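Local coordinates for kcn28 (Kitasatospora, PDB 6J31), which is a two-domain protein of the GT-B fold, related to the erythromycin biosynthesis protein CIII family, and binds (2E,2'E)-3,3'-(1,2-phenylene)di(prop-2-enoic acid) in a pocket, at residues V55-A60 and L89-A94; V189-Q194 and V200-F205; P244-C249 and L263-H268. All coordinates share one frame; numbering follows the deposited sequence.

Contact 1 (V55-A60 and L89-A94)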
# COMPACT_ATOMS: atom_id res chain seq x y z
N VAL A 55 -8.77 10.34 16.85
CA VAL A 55 -8.02 11.42 17.46
C VAL A 55 -7.57 12.34 16.32
O VAL A 55 -6.59 12.03 15.64
CB VAL A 55 -6.83 10.88 18.28
CG1 VAL A 55 -5.98 12.02 18.84
CG2 VAL A 55 -7.33 9.98 19.39
N PRO A 56 -8.26 13.44 16.06
CA PRO A 56 -7.94 14.24 14.88
C PRO A 56 -6.68 15.06 15.05
O PRO A 56 -6.39 15.59 16.13
CB PRO A 56 -9.17 15.15 14.73
CG PRO A 56 -9.65 15.33 16.14
CD PRO A 56 -9.40 14.00 16.82
N TYR A 57 -5.90 15.13 13.98
CA TYR A 57 -4.78 16.05 13.87
C TYR A 57 -4.73 16.54 12.43
O TYR A 57 -5.21 15.87 11.51
CB TYR A 57 -3.44 15.41 14.29
CG TYR A 57 -2.81 14.52 13.24
CD1 TYR A 57 -2.01 15.05 12.23
CD2 TYR A 57 -2.99 13.14 13.27
CE1 TYR A 57 -1.44 14.24 11.27
CE2 TYR A 57 -2.41 12.32 12.31
CZ TYR A 57 -1.63 12.88 11.31
OH TYR A 57 -1.05 12.09 10.35
N THR A 58 -4.14 17.71 12.24
CA THR A 58 -4.08 18.34 10.92
C THR A 58 -2.83 17.86 10.19
O THR A 58 -1.70 18.10 10.65
CB THR A 58 -4.09 19.86 11.04
OG1 THR A 58 -5.31 20.28 11.65
CG2 THR A 58 -3.97 20.51 9.66
N SER A 59 -3.03 17.18 9.07
CA SER A 59 -1.94 16.68 8.26
C SER A 59 -1.44 17.78 7.33
O SER A 59 -2.22 18.59 6.82
CB SER A 59 -2.39 15.48 7.44
OG SER A 59 -1.39 15.09 6.51
N ALA A 60 -0.13 17.81 7.11
CA ALA A 60 0.47 18.68 6.12
C ALA A 60 0.65 17.99 4.78
O ALA A 60 1.11 18.63 3.83
CB ALA A 60 1.82 19.20 6.62
N LEU A 89 4.09 15.89 15.40
CA LEU A 89 4.55 15.55 16.75
C LEU A 89 3.91 16.40 17.85
O LEU A 89 3.41 15.81 18.82
CB LEU A 89 6.08 15.62 16.79
CG LEU A 89 6.74 15.38 18.14
CD1 LEU A 89 6.35 14.02 18.70
CD2 LEU A 89 8.24 15.48 17.97
N PRO A 90 3.87 17.73 17.76
CA PRO A 90 3.21 18.49 18.84
C PRO A 90 1.73 18.19 18.96
O PRO A 90 1.19 18.19 20.07
CB PRO A 90 3.46 19.95 18.45
CG PRO A 90 3.74 19.93 17.00
CD PRO A 90 4.40 18.63 16.72
N GLN A 91 1.05 17.93 17.84
CA GLN A 91 -0.36 17.57 17.92
C GLN A 91 -0.55 16.23 18.62
O GLN A 91 -1.43 16.10 19.47
CB GLN A 91 -0.97 17.54 16.52
CG GLN A 91 -0.93 18.88 15.84
CD GLN A 91 -1.60 18.84 14.49
OE1 GLN A 91 -2.82 18.74 14.41
NE2 GLN A 91 -0.81 18.96 13.43
N LEU A 92 0.28 15.24 18.29
CA LEU A 92 0.21 13.96 18.98
C LEU A 92 0.54 14.12 20.45
O LEU A 92 -0.09 13.49 21.31
CB LEU A 92 1.17 12.97 18.32
CG LEU A 92 0.83 12.50 16.91
CD1 LEU A 92 1.88 11.51 16.46
CD2 LEU A 92 -0.56 11.89 16.86
N ARG A 93 1.54 14.95 20.77
CA ARG A 93 1.90 15.16 22.17
C ARG A 93 0.74 15.77 22.94
O ARG A 93 0.41 15.31 24.04
CB ARG A 93 3.14 16.07 22.26
CG ARG A 93 3.69 16.24 23.68
CD ARG A 93 4.92 17.16 23.70
NE ARG A 93 5.90 16.79 22.68
CZ ARG A 93 6.85 15.87 22.83
NH1 ARG A 93 6.98 15.21 23.97
NH2 ARG A 93 7.69 15.63 21.83
N ALA A 94 0.08 16.77 22.36
CA ALA A 94 -1.03 17.43 23.04
C ALA A 94 -2.19 16.47 23.27
O ALA A 94 -2.82 16.48 24.34
CB ALA A 94 -1.49 18.64 22.23
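A side-chain amide bonded to the backbone N-H and C=O of one residue joins Q91, on helix 74-96, to T58, where the chain runs off the end of edge strand 53-56 in the N-terminal parallel sheet. The carboxamide of Q91 serves both backbone polar atoms of T58. Q91 OE1 accepts from T58 N at 2.7 Å, an almost straight bond of 169° whose donor lies tilted from the Q91 carbonyl plane. Q91 NE2 donates to T58 O at 3.0 Å, in the T58 carbonyl plane, on a lone pair. The same NE2 also donates to G87 O, one turn back on the helix, so the amide is held at both its atoms and its rotation is fixed. Beyond CG the Q91 chain is extended (chi2 -177°), which carries the amide across to the loop, and Q91 OE1 packs on Y57 CB at 3.4 Å. The far end of Y57 leads away from 89-94, its side chain touching M88, and its OH bonds to S11 O. L92 packs against A38 and helix 112-120. The contact thus joins a flanking helix to the loop after an edge strand, in the helix-on-parallel-sheet layering typical of the Rossmann-like domains of GT-B proteins.

Contact 2 (V189-Q194 and V200-F205); sequences VPRFLQ and VDEKRF
R191 and E202 form a salt bridge across the loop that connects strands 185-187 and 205-207, the last two strands of the parallel sheet in the N-terminal half of this GT-B fold. Residues 191-193 make a short 3-10 turn, and the chain comes back to face it at 200-205. The two ends of the contact differ in character. On the exposed side the guanidinium meets the carboxylate end-on, one nitrogen to each oxygen: R191 NH1 to E202 OE2 at 2.8 Å, and R191 NH2 to E202 OE1 at 3.0 Å. Both bonds are nearly straight, and both oxygens are met on their syn side. OE2 lies in the guanidinium plane, yet the two flat groups are turned 28° apart, so the donors stand somewhat out of the carboxylate plane. R191 reaches E202 by a bend at chi3 (46°), whereas the E202 chain runs out extended, and the two side chains cross at about a right angle. On the buried side a methyl meets an amide side chain at van der Waals distance only: V200 CG2 approaches Q194 from the opposite direction, no nearer than 4.1 Å to Q194 NE2. That NE2 donates to V132 O and Q194 OE1 is also hydrogen-bonded outside the two segments, so both ends of the amide are held, with W131 against the side chain. F207 of strand 205-207 touches all four of R191, Q194, V200 and E202, so the salt bridge and the buried pair share one aromatic neighbour. The returning chain is shaped by an Asx turn at D201, in which K203 N donates to D201 OD1 at 3.1 Å from above the carboxylate plane.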
# COMPACT_ATOMS: atom_id res chain seq x y z
N VAL A 189 2.81 -7.51 4.10
CA VAL A 189 2.95 -8.18 2.81
C VAL A 189 3.55 -9.56 3.06
O VAL A 189 4.21 -9.78 4.09
CB VAL A 189 3.83 -7.37 1.82
CG1 VAL A 189 3.37 -5.92 1.73
CG2 VAL A 189 5.28 -7.43 2.23
N PRO A 190 3.30 -10.52 2.17
CA PRO A 190 3.99 -11.81 2.28
C PRO A 190 5.46 -11.67 1.94
O PRO A 190 5.87 -10.74 1.25
CB PRO A 190 3.26 -12.69 1.27
CG PRO A 190 2.68 -11.73 0.28
CD PRO A 190 2.34 -10.49 1.06
N ARG A 191 6.26 -12.63 2.41
CA ARG A 191 7.70 -12.56 2.17
C ARG A 191 8.02 -12.62 0.68
O ARG A 191 9.01 -12.03 0.24
CB ARG A 191 8.44 -13.66 2.94
CG ARG A 191 8.47 -15.03 2.27
CD ARG A 191 9.32 -16.08 3.02
NE ARG A 191 9.07 -16.12 4.46
CZ ARG A 191 9.82 -15.51 5.37
NH1 ARG A 191 10.89 -14.81 5.01
NH2 ARG A 191 9.51 -15.61 6.66
N PHE A 192 7.18 -13.29 -0.12
CA PHE A 192 7.47 -13.38 -1.55
C PHE A 192 7.18 -12.08 -2.29
O PHE A 192 7.48 -12.00 -3.49
CB PHE A 192 6.72 -14.55 -2.20
CG PHE A 192 5.21 -14.46 -2.13
CD1 PHE A 192 4.51 -13.60 -2.97
CD2 PHE A 192 4.50 -15.27 -1.26
CE1 PHE A 192 3.13 -13.53 -2.91
CE2 PHE A 192 3.11 -15.20 -1.21
CZ PHE A 192 2.43 -14.33 -2.03
N LEU A 193 6.60 -11.07 -1.64
CA LEU A 193 6.45 -9.74 -2.21
C LEU A 193 7.44 -8.73 -1.63
O LEU A 193 7.35 -7.54 -1.94
CB LEU A 193 5.02 -9.22 -2.01
CG LEU A 193 3.92 -9.92 -2.80
CD1 LEU A 193 2.57 -9.22 -2.64
CD2 LEU A 193 4.31 -10.02 -4.28
N GLN A 194 8.40 -9.20 -0.83
CA GLN A 194 9.42 -8.34 -0.24
C GLN A 194 10.71 -8.50 -1.01
O GLN A 194 11.30 -9.59 -0.99
CB GLN A 194 9.63 -8.68 1.23
CG GLN A 194 10.90 -8.07 1.84
CD GLN A 194 10.77 -6.58 2.11
OE1 GLN A 194 9.85 -6.15 2.81
NE2 GLN A 194 11.69 -5.79 1.58
N VAL A 200 16.43 -8.78 5.36
CA VAL A 200 15.50 -8.25 6.35
C VAL A 200 15.65 -9.07 7.62
O VAL A 200 15.50 -10.29 7.61
CB VAL A 200 14.05 -8.29 5.84
CG1 VAL A 200 13.11 -7.75 6.90
CG2 VAL A 200 13.92 -7.49 4.56
N ASP A 201 15.99 -8.39 8.72
CA ASP A 201 16.16 -9.05 10.00
C ASP A 201 14.79 -9.32 10.61
O ASP A 201 14.10 -8.39 11.05
CB ASP A 201 17.03 -8.19 10.92
CG ASP A 201 17.20 -8.78 12.29
OD1 ASP A 201 16.93 -9.98 12.47
OD2 ASP A 201 17.64 -8.04 13.20
N GLU A 202 14.38 -10.59 10.62
CA GLU A 202 13.04 -10.94 11.08
C GLU A 202 12.94 -10.98 12.59
O GLU A 202 11.86 -11.27 13.12
CB GLU A 202 12.60 -12.26 10.44
CG GLU A 202 12.23 -12.07 8.96
CD GLU A 202 11.71 -13.33 8.27
OE1 GLU A 202 10.79 -13.99 8.81
OE2 GLU A 202 12.20 -13.63 7.16
N LYS A 203 14.03 -10.72 13.30
CA LYS A 203 13.94 -10.38 14.72
C LYS A 203 13.24 -9.04 14.90
O LYS A 203 12.56 -8.82 15.91
CB LYS A 203 15.33 -10.32 15.33
CG LYS A 203 15.97 -11.66 15.62
CD LYS A 203 17.27 -11.44 16.36
CE LYS A 203 18.19 -10.56 15.51
NZ LYS A 203 19.41 -10.14 16.24
N ARG A 204 13.39 -8.16 13.92
CA ARG A 204 12.84 -6.81 13.92
C ARG A 204 11.59 -6.67 13.07
O ARG A 204 10.62 -6.03 13.51
CB ARG A 204 13.92 -5.83 13.42
CG ARG A 204 13.54 -4.38 13.48
CD ARG A 204 14.64 -3.52 12.87
NE ARG A 204 15.90 -3.67 13.58
CZ ARG A 204 16.25 -2.94 14.63
NH1 ARG A 204 15.43 -2.01 15.10
NH2 ARG A 204 17.43 -3.14 15.22
N PHE A 205 11.57 -7.25 11.87
CA PHE A 205 10.44 -7.16 10.95
C PHE A 205 9.72 -8.50 10.91
O PHE A 205 10.36 -9.55 10.80
CB PHE A 205 10.91 -6.78 9.54
CG PHE A 205 11.59 -5.44 9.44
CD1 PHE A 205 10.86 -4.29 9.16
CD2 PHE A 205 12.97 -5.33 9.58
CE1 PHE A 205 11.49 -3.06 9.06
CE2 PHE A 205 13.60 -4.10 9.47
CZ PHE A 205 12.86 -2.97 9.21

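Contact 3 (P244-C249 and L263-H268)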
# COMPACT_ATOMS: atom_id res chain seq x y z
N PRO A 244 -5.17 7.69 -23.65
CA PRO A 244 -4.61 6.95 -24.79
C PRO A 244 -4.43 5.47 -24.52
O PRO A 244 -4.70 4.65 -25.40
CB PRO A 244 -3.27 7.66 -25.04
CG PRO A 244 -3.48 9.03 -24.53
CD PRO A 244 -4.36 8.88 -23.33
N PHE A 245 -3.98 5.11 -23.31
CA PHE A 245 -3.88 3.69 -22.97
C PHE A 245 -5.26 3.06 -22.90
O PHE A 245 -5.44 1.91 -23.32
CB PHE A 245 -3.13 3.51 -21.65
CG PHE A 245 -3.05 2.08 -21.19
CD1 PHE A 245 -2.21 1.17 -21.82
CD2 PHE A 245 -3.83 1.64 -20.13
CE1 PHE A 245 -2.15 -0.14 -21.40
CE2 PHE A 245 -3.76 0.32 -19.71
CZ PHE A 245 -2.92 -0.57 -20.34
N TYR A 246 -6.24 3.78 -22.35
CA TYR A 246 -7.61 3.27 -22.28
C TYR A 246 -8.15 2.99 -23.68
O TYR A 246 -8.88 2.01 -23.89
CB TYR A 246 -8.51 4.26 -21.55
CG TYR A 246 -8.21 4.40 -20.08
CD1 TYR A 246 -7.69 3.34 -19.36
CD2 TYR A 246 -8.45 5.60 -19.41
CE1 TYR A 246 -7.41 3.45 -18.01
CE2 TYR A 246 -8.17 5.72 -18.06
CZ TYR A 246 -7.66 4.65 -17.37
OH TYR A 246 -7.38 4.76 -16.03
N GLU A 247 -7.81 3.85 -24.63
CA GLU A 247 -8.22 3.62 -26.01
C GLU A 247 -7.54 2.39 -26.61
O GLU A 247 -8.16 1.65 -27.37
CB GLU A 247 -7.98 4.88 -26.84
CG GLU A 247 -8.98 5.97 -26.54
CD GLU A 247 -8.95 7.07 -27.57
OE1 GLU A 247 -9.90 7.18 -28.38
OE2 GLU A 247 -7.95 7.81 -27.58
N THR A 248 -6.27 2.16 -26.27
CA THR A 248 -5.63 0.91 -26.69
C THR A 248 -6.34 -0.30 -26.09
O THR A 248 -6.50 -1.33 -26.77
CB THR A 248 -4.16 0.93 -26.29
OG1 THR A 248 -3.54 2.12 -26.79
CG2 THR A 248 -3.44 -0.28 -26.88
N CYS A 249 -6.78 -0.21 -24.84
CA CYS A 249 -7.45 -1.34 -24.20
C CYS A 249 -8.77 -1.66 -24.89
O CYS A 249 -9.06 -2.83 -25.18
CB CYS A 249 -7.68 -1.05 -22.71
SG CYS A 249 -6.16 -0.95 -21.73
N LEU A 263 -13.49 -1.71 -17.74
CA LEU A 263 -12.47 -0.67 -17.80
C LEU A 263 -12.79 0.38 -16.74
O LEU A 263 -13.76 1.13 -16.87
CB LEU A 263 -12.42 -0.06 -19.20
CG LEU A 263 -11.43 1.07 -19.47
CD1 LEU A 263 -10.09 0.78 -18.82
CD2 LEU A 263 -11.26 1.28 -20.97
N GLN A 264 -11.96 0.44 -15.70
CA GLN A 264 -12.11 1.42 -14.64
C GLN A 264 -11.14 2.56 -14.94
O GLN A 264 -9.93 2.38 -14.89
CB GLN A 264 -11.85 0.80 -13.27
CG GLN A 264 -12.39 1.63 -12.12
CD GLN A 264 -11.38 1.85 -11.02
OE1 GLN A 264 -11.66 1.58 -9.85
NE2 GLN A 264 -10.21 2.37 -11.38
N ILE A 265 -11.70 3.73 -15.24
CA ILE A 265 -10.95 4.88 -15.73
C ILE A 265 -10.58 5.87 -14.64
O ILE A 265 -9.75 6.76 -14.89
CB ILE A 265 -11.72 5.60 -16.85
CG1 ILE A 265 -13.14 5.90 -16.36
CG2 ILE A 265 -11.76 4.73 -18.10
CD1 ILE A 265 -14.00 6.52 -17.38
N GLY A 266 -11.22 5.81 -13.48
CA GLY A 266 -10.93 6.71 -12.39
C GLY A 266 -11.89 7.89 -12.34
O GLY A 266 -12.52 8.28 -13.32
N ARG A 267 -12.01 8.46 -11.14
CA ARG A 267 -12.86 9.60 -10.83
C ARG A 267 -12.53 10.83 -11.67
O ARG A 267 -13.42 11.67 -11.87
CB ARG A 267 -12.72 9.93 -9.33
CG ARG A 267 -11.32 10.30 -8.89
CD ARG A 267 -11.02 9.74 -7.51
NE ARG A 267 -10.91 8.29 -7.54
CZ ARG A 267 -9.94 7.65 -8.18
NH1 ARG A 267 -9.02 8.34 -8.84
NH2 ARG A 267 -9.88 6.32 -8.18
N HIS A 268 -11.30 10.98 -12.16
CA HIS A 268 -10.88 12.19 -12.86
C HIS A 268 -11.30 12.26 -14.32
O HIS A 268 -11.05 13.30 -14.95
CB HIS A 268 -9.35 12.36 -12.80
CG HIS A 268 -8.88 13.03 -11.55
ND1 HIS A 268 -7.57 13.41 -11.36
CD2 HIS A 268 -9.55 13.43 -10.44
CE1 HIS A 268 -7.45 13.98 -10.17
NE2 HIS A 268 -8.64 14.01 -9.60
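With CG anti to its carbonyl carbon (chi1 -68°), Y246 carries its ring from helix 243-253 onto the end of strand 259-264, while I265, at chi1 52°, has CG1 between its backbone N and carbonyl carbon and CG2 turned to the ring. Helix and strand belong to one beta-alpha-beta unit, strand 229-234, helix 243-253 and strand 259-264, in the Rossmann-like C-terminal domain of the GT-B fold. The contact is buried and rests on the tyrosine. I265 CG2 sits over one face of the ring, 3.9 Å from the centroid of the Y246 ring and 21° off the ring normal, a CH-pi contact displaced toward the rim on the CD2 and CE2 side. L263 CD1 comes obliquely to Y246 CD1 at 3.6 Å, while L263 CD2 lies by the helix backbone, 3.8 Å from Y246 O. One residue of the strand thus meets the root and CD1 side of the tyrosine, and the residue two places on meets its CD2 side. L263 also packs on V233 and V283 of the neighbouring strands, which carries the contact into the core between helix and sheet. At the far end of the ring the phenol oxygen reaches the backbone where the strand gives way to a loop. There I265 O accepts a hydrogen bond from T240 OG1, in the loop that leads to the helix. The chain then turns at G266, whose positive phi would jam a CB against the preceding carbonyl, the same I265 O that stands 3.3 Å from Y246 OH.

The three contacts follow one another along the chain without overlap. Contacts 1 and 2 both belong to the N-terminal seven-stranded parallel sheet but at its two ends: contact 1 at edge strand 53-56, contact 2 in the loop before edge strand 205-207, with centres 30 Å apart. Contact 3 lies in the second, six-stranded sheet, 38 Å from contact 1 and 34 Å from contact 2 between centres, and on the opposite side of the chain's centre from contact 2. None touches another; the nearest atoms stay about 17 to 19 Å apart. Segment 189-194 also packs on helices 305-314 and 364-378, so contact 2 lies where the two Rossmann-like halves meet, whereas contacts 1 and 3 each lie within a single half.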